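Local coordinates for outer membrane protein SusF (Bacteroides thetaiotaomicron, PDB 4FE9) that binds starch at the cell surface through its carbohydrate-binding modules, before the polysaccharide is transported into the periplasm for degradation, at residues T189-I194 with A230-T235; D218-N223 with Y250-K255. One frame throughout, in Å; residues are numbered along the deposited sequence.

Interaction 1: T189-I194 with A230-T235; sequences TSNFKI and AGAINT. With GLC (alpha-D-glucopyranose), chain B; GLC (alpha-D-glucopyranose), chain C; EDO (1,2-ethanediol), chain M.
With CG of Asn191 beside its own backbone N (chi1 -69°) and CG of Asn234 beside its carbonyl carbon (chi1 -169°), the two amides meet over one face of a short antiparallel pairing. Asn234 ND2 gives a nearly straight bond to Asn191 OD1 (2.9 Å); Asn191 OD1 lies in the amide plane of Asn234, while the donor stands above the carbonyl plane of Asn191 and so is not on a lone pair, the two planes being 77° apart. That bond fixes the flip of the Asn191 amide, leaving ND2 to donate to O6 of the chain B glucose (3.0 Å). Asparagine suits the place because one flat group accepts and donates. Asn234 OD1 is taken by the N-H of Ala236.

Asn191 and Asn234 form a non-hydrogen-bonded pair, and Phe192 and Ile233 the hydrogen-bonded pair beside it, with Phe192 N to Ile233 O at 2.7 Å. This is the edge of the antiparallel beta sheet of carbohydrate-binding module 1, one face bearing sugar and the other turned into the core. On the core face Ile233 CB sits over the Phe192 ring, 4.0 Å from the centroid, a CH-pi contact, and Ile233 CG2 touches Phe192 CE2 and CZ.

Next along, Thr235 OG1 accepts from Ser190 N (2.9 Å) and also bonds to Leu237 O. On the sugar side the extended Lys193 carries NZ to O2 and O3 of the chain C glucose, both at 2.8 Å, with a weak bond to Ala230 O. Ala232 CB is 3.5 Å from O2 of the chain B glucose; a mere methyl group is consistent with sugar lying so near.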
ATOM      1  N   THR A 189      14.694  -3.982  18.789  1.00 16.68           N
ATOM      2  CA  THR A 189      14.000  -2.715  18.474  1.00 16.74           C
ATOM      3  C   THR A 189      14.929  -1.531  18.739  1.00 16.48           C
ATOM      4  O   THR A 189      15.899  -1.629  19.519  1.00 16.03           O
ATOM      5  CB  THR A 189      12.729  -2.552  19.276  1.00 15.84           C
ATOM      6  OG1 THR A 189      13.054  -2.663  20.674  1.00 20.46           O
ATOM      7  CG2 THR A 189      11.704  -3.662  18.893  1.00 15.68           C
ATOM      8  N   SER A 190      14.702  -0.435  18.035  1.00 15.05           N
ATOM      9  CA  SER A 190      15.623   0.645  18.122  1.00 13.95           C
ATOM     10  C   SER A 190      14.892   1.975  18.162  1.00 12.80           C
ATOM     11  O   SER A 190      13.887   2.150  17.486  1.00 11.39           O
ATOM     12  CB  SER A 190      16.598   0.595  16.950  1.00 13.59           C
ATOM     13  OG  SER A 190      17.454   1.715  16.970  1.00 13.51           O
ATOM     14  N   ASN A 191      15.345   2.859  19.043  1.00 11.49           N
ATOM     15  CA  ASN A 191      15.030   4.282  18.928  1.00 10.89           C
ATOM     16  C   ASN A 191      15.831   4.912  17.807  1.00 10.64           C
ATOM     17  O   ASN A 191      16.980   4.511  17.551  1.00  9.94           O
ATOM     18  CB  ASN A 191      15.330   4.989  20.240  1.00 10.25           C
ATOM     19  CG  ASN A 191      14.373   4.574  21.338  1.00 12.97           C
ATOM     20  OD1 ASN A 191      13.204   4.328  21.075  1.00 10.55           O
ATOM     21  ND2 ASN A 191      14.901   4.343  22.531  1.00 10.36           N
ATOM     22  N   PHE A 192      15.221   5.858  17.099  1.00  8.88           N
ATOM     23  CA  PHE A 192      15.955   6.615  16.106  1.00  9.26           C
ATOM     24  C   PHE A 192      15.372   8.009  15.885  1.00  8.57           C
ATOM     25  O   PHE A 192      14.197   8.265  16.196  1.00  8.83           O
ATOM     26  CB  PHE A 192      16.012   5.850  14.793  1.00  8.68           C
ATOM     27  CG  PHE A 192      14.670   5.694  14.111  1.00  7.64           C
ATOM     28  CD1 PHE A 192      14.294   6.563  13.083  1.00  5.96           C
ATOM     29  CD2 PHE A 192      13.815   4.668  14.457  1.00  5.22           C
ATOM     30  CE1 PHE A 192      13.076   6.434  12.457  1.00  6.33           C
ATOM     31  CE2 PHE A 192      12.587   4.507  13.802  1.00  7.47           C
ATOM     32  CZ  PHE A 192      12.240   5.391  12.772  1.00 10.08           C
ATOM     33  N   LYS A 193      16.164   8.872  15.276  1.00  8.17           N
ATOM     34  CA  LYS A 193      15.656  10.145  14.738  1.00  8.73           C
ATOM     35  C   LYS A 193      16.012  10.301  13.253  1.00  9.42           C
ATOM     36  O   LYS A 193      16.901   9.614  12.749  1.00  8.90           O
ATOM     37  CB  LYS A 193      16.200  11.310  15.558  1.00  8.02           C
ATOM     38  CG  LYS A 193      15.510  11.435  16.937  1.00  7.97           C
ATOM     39  CD  LYS A 193      16.291  12.322  17.907  1.00 10.34           C
ATOM     40  CE  LYS A 193      15.353  12.825  18.979  1.00  6.98           C
ATOM     41  NZ  LYS A 193      15.975  13.590  20.058  1.00  6.30           N
ATOM     42  N   ILE A 194      15.351  11.254  12.585  1.00  8.53           N
ATOM     43  CA  ILE A 194      15.652  11.609  11.227  1.00  7.74           C
ATOM     44  C   ILE A 194      16.299  12.974  11.211  1.00  7.84           C
ATOM     45  O   ILE A 194      15.870  13.874  11.922  1.00  7.91           O
ATOM     46  CB  ILE A 194      14.390  11.682  10.415  1.00  9.16           C
ATOM     47  CG1 ILE A 194      13.713  10.315  10.364  1.00  9.08           C
ATOM     48  CG2 ILE A 194      14.683  12.149   8.981  1.00  8.34           C
ATOM     49  CD1 ILE A 194      12.208  10.412   9.993  1.00 17.17           C
ATOM     50  N   ALA A 230      11.794  17.289  19.115  1.00 15.25           N
ATOM     51  CA  ALA A 230      11.326  15.976  18.704  1.00 14.62           C
ATOM     52  C   ALA A 230      11.916  14.900  19.605  1.00 13.62           C
ATOM     53  O   ALA A 230      13.071  14.998  20.010  1.00 12.69           O
ATOM     54  CB  ALA A 230      11.686  15.701  17.255  1.00 14.56           C
ATOM     55  N   GLY A 231      11.067  13.950  19.998  1.00 12.42           N
ATOM     56  CA  GLY A 231      11.492  12.696  20.604  1.00 12.95           C
ATOM     57  C   GLY A 231      11.978  11.683  19.588  1.00 12.63           C
ATOM     58  O   GLY A 231      11.671  11.789  18.406  1.00 12.31           O
ATOM     59  N   ALA A 232      12.574  10.600  20.091  1.00 11.95           N
ATOM     60  CA  ALA A 232      12.967   9.474  19.260  1.00 10.82           C
ATOM     61  C   ALA A 232      11.784   8.579  18.891  1.00 11.16           C
ATOM     62  O   ALA A 232      10.825   8.408  19.671  1.00 11.14           O
ATOM     63  CB  ALA A 232      14.079   8.670  19.942  1.00  9.69           C
ATOM     64  N   ILE A 233      11.775   8.121  17.646  1.00 10.69           N
ATOM     65  CA  ILE A 233      10.810   7.154  17.222  1.00  9.45           C
ATOM     66  C   ILE A 233      11.336   5.768  17.562  1.00 11.38           C
ATOM     67  O   ILE A 233      12.548   5.474  17.376  1.00 10.14           O
ATOM     68  CB  ILE A 233      10.567   7.242  15.720  1.00 10.29           C
ATOM     69  CG1 ILE A 233      10.104   8.672  15.306  1.00  9.87           C
ATOM     70  CG2 ILE A 233       9.601   6.152  15.269  1.00  8.43           C
ATOM     71  CD1 ILE A 233      10.224   8.959  13.815  1.00  7.98           C
ATOM     72  N   ASN A 234      10.447   4.886  18.012  1.00 11.19           N
ATOM     73  CA  ASN A 234      10.844   3.503  18.205  1.00 12.22           C
ATOM     74  C   ASN A 234      10.394   2.592  17.052  1.00 11.96           C
ATOM     75  O   ASN A 234       9.273   2.683  16.592  1.00 12.76           O
ATOM     76  CB  ASN A 234      10.342   2.966  19.564  1.00 13.09           C
ATOM     77  CG  ASN A 234      10.957   1.640  19.908  1.00 11.55           C
ATOM     78  OD1 ASN A 234      10.495   0.627  19.428  1.00 11.36           O
ATOM     79  ND2 ASN A 234      12.176   1.689  20.404  1.00 16.12           N
ATOM     80  N   THR A 235      11.269   1.699  16.594  1.00 10.96           N
ATOM     81  CA  THR A 235      10.891   0.818  15.474  1.00 11.69           C
ATOM     82  C   THR A 235       9.732  -0.102  15.812  1.00 13.42           C
ATOM     83  O   THR A 235       9.021  -0.535  14.921  1.00 13.41           O
ATOM     84  CB  THR A 235      12.070  -0.028  14.942  1.00 11.32           C
ATOM     85  OG1 THR A 235      12.613  -0.826  16.012  1.00 11.08           O
ATOM     86  CG2 THR A 235      13.115   0.856  14.443  1.00 11.50           C
TER
HETATM   87  C1  GLC B   7      17.255   8.407  22.341  1.00 13.81           C
HETATM   88  C2  GLC B   7      15.920   8.462  23.022  1.00 16.31           C
HETATM   89  C3  GLC B   7      16.041   8.073  24.480  1.00 13.09           C
HETATM   90  C4  GLC B   7      16.826   6.779  24.642  1.00 19.10           C
HETATM   91  C5  GLC B   7      17.805   6.529  23.753  1.00 18.80           C
HETATM   92  C6  GLC B   7      18.580   5.250  23.905  1.00 23.14           C
HETATM   93  O2  GLC B   7      15.412   9.802  22.924  1.00 13.67           O
HETATM   94  O3  GLC B   7      14.729   7.971  25.018  1.00 14.54           O
HETATM   95  O4  GLC B   7      17.195   6.392  25.997  1.00 19.69           O
HETATM   96  O5  GLC B   7      17.771   7.097  22.417  1.00 17.87           O
HETATM   97  O6  GLC B   7      17.848   4.227  23.226  1.00 20.37           O
HETATM   98  C1  GLC C   6      20.651  12.234  21.386  1.00 11.68           C
HETATM   99  C2  GLC C   6      19.240  12.164  20.816  1.00 15.99           C
HETATM  100  C3  GLC C   6      18.333  11.392  21.776  1.00 15.62           C
HETATM  101  C4  GLC C   6      18.909  10.010  22.005  1.00 14.82           C
HETATM  102  C5  GLC C   6      20.355  10.109  22.480  1.00 13.95           C
HETATM  103  C6  GLC C   6      20.953   8.714  22.514  1.00 15.44           C
HETATM  104  O2  GLC C   6      18.715  13.493  20.695  1.00 17.91           O
HETATM  105  O3  GLC C   6      17.049  11.285  21.182  1.00 14.39           O
HETATM  106  O4  GLC C   6      18.139   9.300  22.960  1.00 13.95           O
HETATM  107  O5  GLC C   6      21.160  10.903  21.551  1.00 14.38           O
HETATM  108  O6  GLC C   6      22.230   8.792  23.101  1.00 13.09           O
HETATM  109  C1  EDO M 518      20.608  -2.972  16.906  1.00 30.36           C
HETATM  110  O1  EDO M 518      20.943  -3.827  15.811  1.00 20.15           O
HETATM  111  C2  EDO M 518      19.166  -2.481  16.722  1.00 35.89           C
HETATM  112  O2  EDO M 518      18.733  -1.714  17.852  1.00 33.01           O
HETATM  113  O   HOH W   1      14.175  -0.094  21.681  1.00 17.01           O

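Interaction 2: D218-N223 with Y250-K255; sequences DDSGDN and YRFTVK. With EDO (1,2-ethanediol), chain E.
An antiparallel strand pairing at an outer edge of the module's beta sheet joins 218-223 to 250-255, partly buried, with a polar turn leading into it. Asn223 and Phe252 are the hydrogen-bonded pair, exchanging Phe252 N to Asn223 O (3.0 Å) and Asn223 N to Phe252 O. Asp222 and Thr253 are the non-hydrogen-bonded pair, and Gly221 O accepts from Val254 N. Gly221 has a positive phi (77°), which a residue without a side chain adopts easily.

The Phe252 ring, its CG between backbone N and carbonyl carbon (chi1 74°), lies beneath the incoming strand: Asn223 N sits over one face, and Asn223 CB touches Phe252 CE1 at 3.6 Å. With an alanine here in place of the ring, Asn223 CB is likely to lose the apolar surface it rests on, leaving a gap under that strand.

On the other face Asp222 OD1 meets Arg251 NH1 in a salt bridge of 2.6 Å, the carboxylate and guanidinium planes at 90°. The arginine chain, bent at chi2, lays its guanidinium over the backbone of Asn223, with Asn223 C 3.9 Å above its centre. Asp218 braces the turn: OD2 accepts from Ser220 N (2.6 Å), an Asx turn, and from Ser220 OG, while OD1 takes Asn223 ND2 (2.8 Å). Ser220 OG in turn accepts from Asp222 N, an ST turn.

Arg251 also makes a cation-pi contact with Phe224, and Tyr250 meets Trp227 edge-to-face. Strand 251-256 lies between strands 222-224 and 241-246, joined to the latter by backbone hydrogen bonds of Thr253 with Ser244 and Lys255 with Lys242.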
ATOM      1  N   ASP A 218       7.931   6.763  20.959  1.00 17.83           N
ATOM      2  CA  ASP A 218       6.688   6.377  20.239  1.00 17.37           C
ATOM      3  C   ASP A 218       6.867   5.019  19.559  1.00 17.53           C
ATOM      4  O   ASP A 218       7.782   4.835  18.750  1.00 17.07           O
ATOM      5  CB  ASP A 218       6.352   7.433  19.183  1.00 18.32           C
ATOM      6  CG  ASP A 218       5.045   7.131  18.426  1.00 19.84           C
ATOM      7  OD1 ASP A 218       4.313   8.082  18.123  1.00 28.06           O
ATOM      8  OD2 ASP A 218       4.854   5.988  17.985  1.00 31.32           O
ATOM      9  N   ASP A 219       5.944   4.097  19.805  1.00 17.64           N
ATOM     10  CA  ASP A 219       6.061   2.771  19.212  1.00 18.89           C
ATOM     11  C   ASP A 219       4.890   2.435  18.334  1.00 17.95           C
ATOM     12  O   ASP A 219       4.633   1.283  18.057  1.00 19.69           O
ATOM     13  CB  ASP A 219       6.309   1.671  20.280  1.00 17.92           C
ATOM     14  CG  ASP A 219       5.179   1.574  21.317  1.00 25.09           C
ATOM     15  OD1 ASP A 219       4.145   2.269  21.159  1.00 30.70           O
ATOM     16  OD2 ASP A 219       5.343   0.817  22.315  1.00 33.08           O
ATOM     17  N   SER A 220       4.240   3.454  17.801  1.00 17.26           N
ATOM     18  CA  SER A 220       3.023   3.247  17.005  1.00 17.23           C
ATOM     19  C   SER A 220       3.344   2.659  15.635  1.00 16.98           C
ATOM     20  O   SER A 220       2.508   2.010  15.029  1.00 16.49           O
ATOM     21  CB  SER A 220       2.267   4.564  16.830  1.00 17.65           C
ATOM     22  OG  SER A 220       2.941   5.387  15.884  1.00 18.38           O
ATOM     23  N   GLY A 221       4.558   2.922  15.137  1.00 16.38           N
ATOM     24  CA  GLY A 221       4.951   2.475  13.801  1.00 15.14           C
ATOM     25  C   GLY A 221       4.376   3.317  12.660  1.00 15.72           C
ATOM     26  O   GLY A 221       4.582   3.009  11.485  1.00 13.56           O
ATOM     27  N   ASP A 222       3.607   4.346  12.996  1.00 14.64           N
ATOM     28  CA  ASP A 222       2.823   5.062  11.968  1.00 16.02           C
ATOM     29  C   ASP A 222       2.228   6.322  12.605  1.00 15.92           C
ATOM     30  O   ASP A 222       1.326   6.228  13.443  1.00 15.53           O
ATOM     31  CB  ASP A 222       1.711   4.147  11.426  1.00 16.05           C
ATOM     32  CG  ASP A 222       0.780   4.852  10.380  1.00 23.83           C
ATOM     33  OD1 ASP A 222       1.024   6.035   9.965  1.00 27.84           O
ATOM     34  OD2 ASP A 222      -0.141   4.159   9.899  1.00 36.18           O
ATOM     35  N   ASN A 223       2.888   7.457  12.388  1.00 14.07           N
ATOM     36  CA  ASN A 223       2.505   8.675  13.077  1.00 13.20           C
ATOM     37  C   ASN A 223       3.052   9.932  12.407  1.00 11.47           C
ATOM     38  O   ASN A 223       3.709   9.855  11.382  1.00 10.52           O
ATOM     39  CB  ASN A 223       2.964   8.622  14.522  1.00 11.67           C
ATOM     40  CG  ASN A 223       2.000   9.339  15.457  1.00 17.47           C
ATOM     41  OD1 ASN A 223       1.205  10.179  15.027  1.00 17.44           O
ATOM     42  ND2 ASN A 223       2.080   9.023  16.736  1.00 19.52           N
ATOM     43  N   TYR A 250       4.698  15.110   6.226  1.00 11.21           N
ATOM     44  CA  TYR A 250       5.440  14.895   7.527  1.00 10.75           C
ATOM     45  C   TYR A 250       4.892  13.754   8.370  1.00  9.51           C
ATOM     46  O   TYR A 250       4.305  13.967   9.430  1.00  8.52           O
ATOM     47  CB  TYR A 250       5.554  16.173   8.331  1.00 10.86           C
ATOM     48  CG  TYR A 250       6.689  17.016   7.880  1.00 14.08           C
ATOM     49  CD1 TYR A 250       6.602  17.744   6.686  1.00 14.91           C
ATOM     50  CD2 TYR A 250       7.938  16.891   8.481  1.00 12.91           C
ATOM     51  CE1 TYR A 250       7.730  18.402   6.155  1.00 18.75           C
ATOM     52  CE2 TYR A 250       9.062  17.560   7.969  1.00 19.24           C
ATOM     53  CZ  TYR A 250       8.966  18.253   6.787  1.00 17.19           C
ATOM     54  OH  TYR A 250      10.059  18.965   6.350  1.00 28.14           O
ATOM     55  N   ARG A 251       4.983  12.567   7.828  1.00  8.70           N
ATOM     56  CA  ARG A 251       4.528  11.378   8.505  1.00 10.03           C
ATOM     57  C   ARG A 251       5.624  10.344   8.305  1.00 10.61           C
ATOM     58  O   ARG A 251       6.360  10.417   7.314  1.00  8.76           O
ATOM     59  CB  ARG A 251       3.244  10.860   7.850  1.00  9.14           C
ATOM     60  CG  ARG A 251       1.945  11.391   8.539  1.00 16.74           C
ATOM     61  CD  ARG A 251       0.789  10.347   8.476  1.00 27.46           C
ATOM     62  NE  ARG A 251      -0.126  10.542   9.587  1.00 38.85           N
ATOM     63  CZ  ARG A 251      -0.382   9.641  10.519  1.00 36.56           C
ATOM     64  NH1 ARG A 251       0.038   8.396  10.374  1.00 31.65           N
ATOM     65  NH2 ARG A 251      -1.221   9.937  11.496  1.00 47.30           N
ATOM     66  N   PHE A 252       5.658   9.331   9.188  1.00  9.60           N
ATOM     67  CA  PHE A 252       6.612   8.242   9.067  1.00  9.35           C
ATOM     68  C   PHE A 252       5.880   6.940   9.292  1.00 10.06           C
ATOM     69  O   PHE A 252       4.841   6.913   9.974  1.00  8.56           O
ATOM     70  CB  PHE A 252       7.716   8.413  10.087  1.00  9.75           C
ATOM     71  CG  PHE A 252       7.295   8.084  11.502  1.00  9.06           C
ATOM     72  CD1 PHE A 252       6.899   9.098  12.376  1.00  7.66           C
ATOM     73  CD2 PHE A 252       7.248   6.755  11.937  1.00 12.37           C
ATOM     74  CE1 PHE A 252       6.475   8.795  13.682  1.00 12.12           C
ATOM     75  CE2 PHE A 252       6.812   6.432  13.216  1.00  7.82           C
ATOM     76  CZ  PHE A 252       6.435   7.446  14.104  1.00 10.29           C
ATOM     77  N   THR A 253       6.332   5.877   8.635  1.00  9.49           N
ATOM     78  CA  THR A 253       5.994   4.525   9.068  1.00 11.24           C
ATOM     79  C   THR A 253       7.270   3.704   9.263  1.00 11.21           C
ATOM     80  O   THR A 253       8.311   4.002   8.669  1.00 11.29           O
ATOM     81  CB  THR A 253       5.149   3.808   8.047  1.00 10.52           C
ATOM     82  OG1 THR A 253       5.837   3.827   6.801  1.00 13.84           O
ATOM     83  CG2 THR A 253       3.739   4.489   7.909  1.00 12.60           C
ATOM     84  N   VAL A 254       7.177   2.692  10.115  1.00 10.10           N
ATOM     85  CA  VAL A 254       8.163   1.648  10.198  1.00  9.35           C
ATOM     86  C   VAL A 254       7.447   0.333  10.000  1.00 10.86           C
ATOM     87  O   VAL A 254       6.553   0.001  10.780  1.00 10.76           O
ATOM     88  CB  VAL A 254       8.817   1.637  11.564  1.00 10.75           C
ATOM     89  CG1 VAL A 254       9.916   0.567  11.608  1.00  8.43           C
ATOM     90  CG2 VAL A 254       9.426   3.055  11.879  1.00  6.70           C
ATOM     91  N   LYS A 255       7.841  -0.421   8.968  1.00  8.76           N
ATOM     92  CA  LYS A 255       7.103  -1.593   8.547  1.00 10.45           C
ATOM     93  C   LYS A 255       8.006  -2.824   8.469  1.00 10.30           C
ATOM     94  O   LYS A 255       9.207  -2.700   8.311  1.00  7.73           O
ATOM     95  CB  LYS A 255       6.425  -1.335   7.196  1.00  9.90           C
ATOM     96  CG  LYS A 255       5.212  -0.365   7.342  1.00 17.09           C
ATOM     97  CD  LYS A 255       4.773   0.295   6.019  1.00 27.68           C
ATOM     98  CE  LYS A 255       4.730  -0.688   4.892  1.00 37.75           C
ATOM     99  NZ  LYS A 255       3.584  -0.373   3.966  1.00 46.24           N
TER
HETATM  100  C1  EDO E 510       4.670   7.968   5.774  1.00 29.21           C
HETATM  101  O1  EDO E 510       3.301   7.979   5.385  1.00 25.02           O
HETATM  102  C2  EDO E 510       5.492   7.261   4.716  1.00 29.09           C
HETATM  103  O2  EDO E 510       4.928   5.973   4.474  1.00 37.26           O

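Read from the N terminus, 189-194 comes first, then 218-223, 230-235 and 250-255, so the two contacts cross along the chain instead of nesting. Interaction 1 closes a loop of 35 residues that contains 218-223; interaction 2 closes one of 26 that contains 230-235. Each forms an outer edge of the same antiparallel sheet, strand 233-234 ending one side and strand 222-224 the other, and the sheet curls enough for the edges to meet. There Asn234 N probably hydrogen-bonds to Asp218 O (2.8 Å), and Ile233 CG2 packs on Phe252 CE2 (3.5 Å) while Phe192 packs on Val254, so the sugar-binding edge shares a core with the opposite edge.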